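Local atomic coordinates of beta-N-acetylglucosaminidase (Thermotoga maritima, PDB entry 3WO8), a protein that probably hydrolyses terminal non-reducing N-acetyl-D-hexosamine residues from N-acetyl-beta-D-hexosaminides. Residues L19-F24 against G281-L286; I43-G48 against F69-D74. All coordinates share one frame; numbering follows the deposited sequence.

In the fold
Both interactions belong to one parallel beta sheet, in which strands 70-72, 42-45, 20-24 and 283-286 follow one another; the sheet is the TIM barrel of the family 3 N-terminal domain. Interaction 1 joins the first and last barrel strands, and interaction 2, nested inside the chain segment that interaction 1 closes, joins the second and third. Their centres are about 11 Å apart. Strand 20-24 lies directly beside strand 42-45: Cys22 O is 2.8 Å from Leu44 N and Phe24 N is 2.8 Å from Leu44 O, both probable hydrogen bonds. Tyr46 and Pro47, just past the C-terminal end of strand 42-45, the side where TIM barrels carry their active sites, pack on Gln370 of the second subunit.

Interaction 1 of 2, residues L19-F24 against G281-L286; sequences LFFCGF and GNMILL
The rings of Phe20 and Phe21 leave strand 20-24 on opposite faces of the sheet, and each meets aliphatic groups of strand 283-286 at an oblique angle. Phe20 lies alongside Ile284, its CE1 3.6 Å from Ile284 CD1, and Leu286 CD1 approaches the same ring nearer its root, at CD1. On the other face Phe21 receives Leu285 CD1 against its CB, while Met283 CE stands 3.7 Å from Phe21 CD2. A bend in the Met283 chain (chi3 96°) turns this methyl back over the neighbouring strand, and SD makes an oblique Met-aromatic contact 5.2 Å from the Phe21 ring centroid. With an alanine in place of Phe20, Ile284 CD1 and Leu286 CD1 would probably lose their aromatic neighbour and a gap would be likely to open beside Leu292 of helix 292-304. Between the faces runs a parallel ladder. Ile284 N donates to Leu19 O at 2.7 Å, Phe21 N to Ile284 O, Leu286 N to Phe21 O, and Gly23 N to Leu286 O at 2.8 Å. Asn282 turns its amide to Ser316 and Arg244. This pairing of first and last strands is the closure of a TIM barrel, here that of a family 3 glycoside hydrolase.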
loop_
_atom_site.group_PDB
_atom_site.type_symbol
_atom_site.label_atom_id
_atom_site.label_comp_id
_atom_site.label_asym_id
_atom_site.label_seq_id
_atom_site.Cartn_x
_atom_site.Cartn_y
_atom_site.Cartn_z
ATOM N N LEU B 19 -16.819 -16.977 20.356
ATOM C CA LEU B 19 -18.100 -16.380 19.953
ATOM C C LEU B 19 -18.059 -14.908 19.636
ATOM O O LEU B 19 -19.071 -14.332 19.185
ATOM C CB LEU B 19 -19.173 -16.647 21.006
ATOM C CG LEU B 19 -19.917 -17.965 20.789
ATOM C CD1 LEU B 19 -19.687 -18.578 19.407
ATOM C CD2 LEU B 19 -19.488 -18.984 21.813
ATOM N N PHE B 20 -16.886 -14.302 19.809
ATOM C CA PHE B 20 -16.790 -12.870 19.695
ATOM C C PHE B 20 -15.821 -12.347 18.643
ATOM O O PHE B 20 -14.685 -12.815 18.527
ATOM C CB PHE B 20 -16.412 -12.327 21.048
ATOM C CG PHE B 20 -17.541 -12.342 22.033
ATOM C CD1 PHE B 20 -18.639 -11.498 21.861
ATOM C CD2 PHE B 20 -17.505 -13.189 23.135
ATOM C CE1 PHE B 20 -19.680 -11.506 22.764
ATOM C CE2 PHE B 20 -18.538 -13.187 24.047
ATOM C CZ PHE B 20 -19.626 -12.354 23.856
ATOM N N PHE B 21 -16.318 -11.352 17.911
ATOM C CA PHE B 21 -15.571 -10.553 16.965
ATOM C C PHE B 21 -15.528 -9.064 17.426
ATOM O O PHE B 21 -16.550 -8.428 17.600
ATOM C CB PHE B 21 -16.206 -10.671 15.560
ATOM C CG PHE B 21 -15.191 -10.809 14.458
ATOM C CD1 PHE B 21 -14.201 -9.851 14.290
ATOM C CD2 PHE B 21 -15.187 -11.924 13.631
ATOM C CE1 PHE B 21 -13.242 -9.991 13.303
ATOM C CE2 PHE B 21 -14.243 -12.057 12.634
ATOM C CZ PHE B 21 -13.275 -11.086 12.461
ATOM N N CYS B 22 -14.337 -8.511 17.602
ATOM C CA CYS B 22 -14.189 -7.192 18.223
ATOM C C CYS B 22 -13.397 -6.269 17.334
ATOM O O CYS B 22 -12.409 -6.675 16.747
ATOM C CB CYS B 22 -13.491 -7.311 19.583
ATOM S SG CYS B 22 -14.438 -8.273 20.799
ATOM N N GLY B 23 -13.874 -5.033 17.229
ATOM C CA GLY B 23 -13.229 -3.981 16.442
ATOM C C GLY B 23 -12.244 -3.222 17.299
ATOM O O GLY B 23 -12.551 -2.878 18.432
ATOM N N PHE B 24 -11.061 -2.967 16.742
ATOM C CA PHE B 24 -10.015 -2.171 17.392
ATOM C C PHE B 24 -9.541 -1.011 16.532
ATOM O O PHE B 24 -9.092 -1.185 15.394
ATOM C CB PHE B 24 -8.804 -3.027 17.758
ATOM C CG PHE B 24 -9.149 -4.239 18.547
ATOM C CD1 PHE B 24 -9.802 -5.285 17.953
ATOM C CD2 PHE B 24 -8.810 -4.328 19.889
ATOM C CE1 PHE B 24 -10.122 -6.409 18.684
ATOM C CE2 PHE B 24 -9.136 -5.446 20.635
ATOM C CZ PHE B 24 -9.800 -6.487 20.029
ATOM N N GLY B 281 -26.884 -17.932 15.209
ATOM C CA GLY B 281 -25.818 -17.057 14.766
ATOM C C GLY B 281 -24.629 -17.507 15.568
ATOM O O GLY B 281 -24.801 -18.015 16.661
ATOM N N ASN B 282 -23.431 -17.331 15.039
ATOM C CA ASN B 282 -22.271 -17.879 15.682
ATOM C C ASN B 282 -21.424 -16.830 16.341
ATOM O O ASN B 282 -21.130 -16.942 17.528
ATOM C CB ASN B 282 -21.418 -18.636 14.668
ATOM C CG ASN B 282 -22.189 -19.729 13.957
ATOM O OD1 ASN B 282 -22.324 -19.713 12.739
ATOM N ND2 ASN B 282 -22.683 -20.680 14.715
ATOM N N MET B 283 -20.988 -15.821 15.584
ATOM C CA MET B 283 -20.119 -14.803 16.190
ATOM C C MET B 283 -20.839 -13.490 16.337
ATOM O O MET B 283 -21.529 -13.020 15.429
ATOM C CB MET B 283 -18.789 -14.612 15.438
ATOM C CG MET B 283 -17.855 -15.810 15.524
ATOM S SD MET B 283 -16.405 -15.583 14.487
ATOM C CE MET B 283 -15.282 -14.957 15.777
ATOM N N ILE B 284 -20.676 -12.937 17.524
ATOM C CA ILE B 284 -21.219 -11.627 17.875
ATOM C C ILE B 284 -20.127 -10.602 17.594
ATOM O O ILE B 284 -18.992 -10.720 18.084
ATOM C CB ILE B 284 -21.576 -11.541 19.378
ATOM C CG1 ILE B 284 -22.693 -12.530 19.743
ATOM C CG2 ILE B 284 -22.036 -10.154 19.732
ATOM C CD1 ILE B 284 -22.611 -12.957 21.191
ATOM N N LEU B 285 -20.487 -9.611 16.808
ATOM C CA LEU B 285 -19.567 -8.582 16.432
ATOM C C LEU B 285 -19.811 -7.369 17.318
ATOM O O LEU B 285 -20.891 -6.736 17.294
ATOM C CB LEU B 285 -19.758 -8.195 14.958
ATOM C CG LEU B 285 -18.913 -7.017 14.492
ATOM C CD1 LEU B 285 -17.439 -7.266 14.781
ATOM C CD2 LEU B 285 -19.181 -6.675 13.030
ATOM N N LEU B 286 -18.777 -7.053 18.088
ATOM C CA LEU B 286 -18.687 -5.816 18.806
ATOM C C LEU B 286 -17.764 -4.825 18.026
ATOM O O LEU B 286 -16.522 -4.893 18.082
ATOM C CB LEU B 286 -18.198 -6.096 20.228
ATOM C CG LEU B 286 -18.987 -7.145 21.040
ATOM C CD1 LEU B 286 -18.458 -7.264 22.479
ATOM C CD2 LEU B 286 -20.490 -6.874 21.041
#

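Interaction 2 of 2, residues I43-G48 against F69-D74; sequences ILIYPG and FLISSD
Backbone hydrogen bonds carry the pairing of Ile43 and Leu44 with Ile71 and Ser72, two parallel strands in step. Ile43 N donates to Leu70 O at 2.9 Å, Ser72 N to Ile43 O at 3.1 Å, and Ile45 N to Ser72 O at 3.1 Å. Beyond the last of these a water continues the link, donating to Ile45 O at 2.7 Å and accepting from Asp74 N at 2.9 Å, where the two strands have begun to part. Apolar contacts flank the ladder. Ile43 CG1 meets the Phe69 ring obliquely, 3.8 Å from CD2, and Ile45 CD1 touches Ile71 CG2. On the face shared with Ser72, Leu44 has CG anti to its backbone nitrogen (chi1 163°), which carries CD1 across to 3.7 Å from Ser73 CA. The polar end of the contact is looser: Asp74 OD2 stands at the edge of the Tyr46 ring, 4.1 Å from CE1, with ring and carboxylate planes 48° apart, while the Tyr46 hydroxyl is hydrogen-bonded to Gly287 O. Helix 53-66 makes the right-handed beta-alpha-beta crossover between these strands and covers Ile43 and Ile71 through Leu63, whereas Leu44 and Ser72 face Phe21 of strand 20-24.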
loop_
_atom_site.group_PDB
_atom_site.type_symbol
_atom_site.label_atom_id
_atom_site.label_comp_id
_atom_site.label_asym_id
_atom_site.label_seq_id
_atom_site.Cartn_x
_atom_site.Cartn_y
_atom_site.Cartn_z
ATOM N N ILE B 43 -10.668 -10.426 15.267
ATOM C CA ILE B 43 -10.008 -9.143 15.483
ATOM C C ILE B 43 -10.337 -8.370 14.242
ATOM O O ILE B 43 -9.852 -8.731 13.199
ATOM C CB ILE B 43 -8.462 -9.274 15.553
ATOM C CG1 ILE B 43 -8.017 -10.217 16.667
ATOM C CG2 ILE B 43 -7.801 -7.905 15.724
ATOM C CD1 ILE B 43 -8.419 -9.775 18.052
ATOM N N LEU B 44 -11.188 -7.355 14.340
ATOM C CA LEU B 44 -11.469 -6.457 13.209
ATOM C C LEU B 44 -10.627 -5.191 13.369
ATOM O O LEU B 44 -10.767 -4.518 14.371
ATOM C CB LEU B 44 -12.944 -6.088 13.176
ATOM C CG LEU B 44 -13.304 -4.883 12.336
ATOM C CD1 LEU B 44 -12.833 -5.115 10.910
ATOM C CD2 LEU B 44 -14.793 -4.591 12.329
ATOM N N ILE B 45 -9.760 -4.866 12.409
ATOM C CA ILE B 45 -8.822 -3.730 12.576
ATOM C C ILE B 45 -9.249 -2.510 11.798
ATOM O O ILE B 45 -9.514 -2.600 10.596
ATOM C CB ILE B 45 -7.447 -4.114 12.081
ATOM C CG1 ILE B 45 -7.110 -5.486 12.652
ATOM C CG2 ILE B 45 -6.438 -3.090 12.502
ATOM C CD1 ILE B 45 -5.627 -5.833 12.623
ATOM N N TYR B 46 -9.315 -1.366 12.482
ATOM C CA TYR B 46 -9.789 -0.139 11.880
ATOM C C TYR B 46 -8.675 0.862 11.546
ATOM O O TYR B 46 -7.499 0.713 12.008
ATOM C CB TYR B 46 -10.695 0.545 12.851
ATOM C CG TYR B 46 -12.001 -0.118 13.231
ATOM C CD1 TYR B 46 -12.948 -0.478 12.273
ATOM C CD2 TYR B 46 -12.323 -0.279 14.558
ATOM C CE1 TYR B 46 -14.154 -1.031 12.639
ATOM C CE2 TYR B 46 -13.523 -0.803 14.931
ATOM C CZ TYR B 46 -14.430 -1.182 13.966
ATOM O OH TYR B 46 -15.606 -1.726 14.372
ATOM N N PRO B 47 -9.023 1.902 10.744
ATOM C CA PRO B 47 -8.019 2.857 10.255
ATOM C C PRO B 47 -7.110 3.437 11.349
ATOM O O PRO B 47 -5.981 3.835 11.091
ATOM C CB PRO B 47 -8.869 3.917 9.570
ATOM C CG PRO B 47 -9.995 3.139 8.988
ATOM C CD PRO B 47 -10.297 2.075 10.014
ATOM N N GLY B 48 -7.586 3.446 12.570
ATOM C CA GLY B 48 -6.787 3.898 13.708
ATOM C C GLY B 48 -5.529 3.089 13.847
ATOM O O GLY B 48 -4.551 3.599 14.275
ATOM N N PHE B 69 -6.383 -16.486 15.339
ATOM C CA PHE B 69 -7.534 -15.581 15.135
ATOM C C PHE B 69 -8.004 -15.438 13.712
ATOM O O PHE B 69 -7.348 -15.827 12.765
ATOM C CB PHE B 69 -7.220 -14.166 15.575
ATOM C CG PHE B 69 -6.594 -14.069 16.920
ATOM C CD1 PHE B 69 -5.242 -14.292 17.078
ATOM C CD2 PHE B 69 -7.339 -13.705 18.028
ATOM C CE1 PHE B 69 -4.637 -14.175 18.335
ATOM C CE2 PHE B 69 -6.747 -13.611 19.296
ATOM C CZ PHE B 69 -5.387 -13.840 19.448
ATOM N N LEU B 70 -9.178 -14.837 13.602
ATOM C CA LEU B 70 -9.711 -14.409 12.361
ATOM C C LEU B 70 -9.514 -12.927 12.327
ATOM O O LEU B 70 -10.178 -12.224 13.064
ATOM C CB LEU B 70 -11.192 -14.696 12.302
ATOM C CG LEU B 70 -11.525 -16.172 12.260
ATOM C CD1 LEU B 70 -13.016 -16.332 12.070
ATOM C CD2 LEU B 70 -10.765 -16.872 11.145
ATOM N N ILE B 71 -8.600 -12.471 11.459
ATOM C CA ILE B 71 -8.165 -11.078 11.360
ATOM C C ILE B 71 -8.719 -10.481 10.096
ATOM O O ILE B 71 -8.427 -10.951 8.985
ATOM C CB ILE B 71 -6.639 -10.980 11.408
ATOM C CG1 ILE B 71 -6.134 -11.826 12.586
ATOM C CG2 ILE B 71 -6.219 -9.533 11.648
ATOM C CD1 ILE B 71 -4.649 -11.735 12.926
ATOM N N SER B 72 -9.564 -9.469 10.253
ATOM C CA SER B 72 -10.297 -8.957 9.109
ATOM C C SER B 72 -10.264 -7.434 9.063
ATOM O O SER B 72 -9.695 -6.814 9.980
ATOM C CB SER B 72 -11.730 -9.468 9.090
ATOM O OG SER B 72 -12.429 -8.900 7.983
ATOM N N SER B 73 -10.852 -6.874 7.989
ATOM C CA SER B 73 -10.920 -5.459 7.766
ATOM C C SER B 73 -12.164 -5.212 6.906
ATOM O O SER B 73 -12.696 -6.170 6.386
ATOM C CB SER B 73 -9.687 -4.996 7.004
ATOM O OG SER B 73 -9.940 -4.890 5.576
ATOM N N ASP B 74 -12.588 -3.946 6.768
ATOM C CA ASP B 74 -13.710 -3.559 5.929
ATOM C C ASP B 74 -13.265 -3.100 4.565
ATOM O O ASP B 74 -13.903 -2.272 3.938
ATOM C CB ASP B 74 -14.488 -2.419 6.553
ATOM C CG ASP B 74 -15.120 -2.799 7.843
ATOM O OD1 ASP B 74 -15.601 -3.932 7.896
ATOM O OD2 ASP B 74 -15.129 -1.981 8.805
HETATM O O HOH W 1 -11.352 -2.220 8.714
#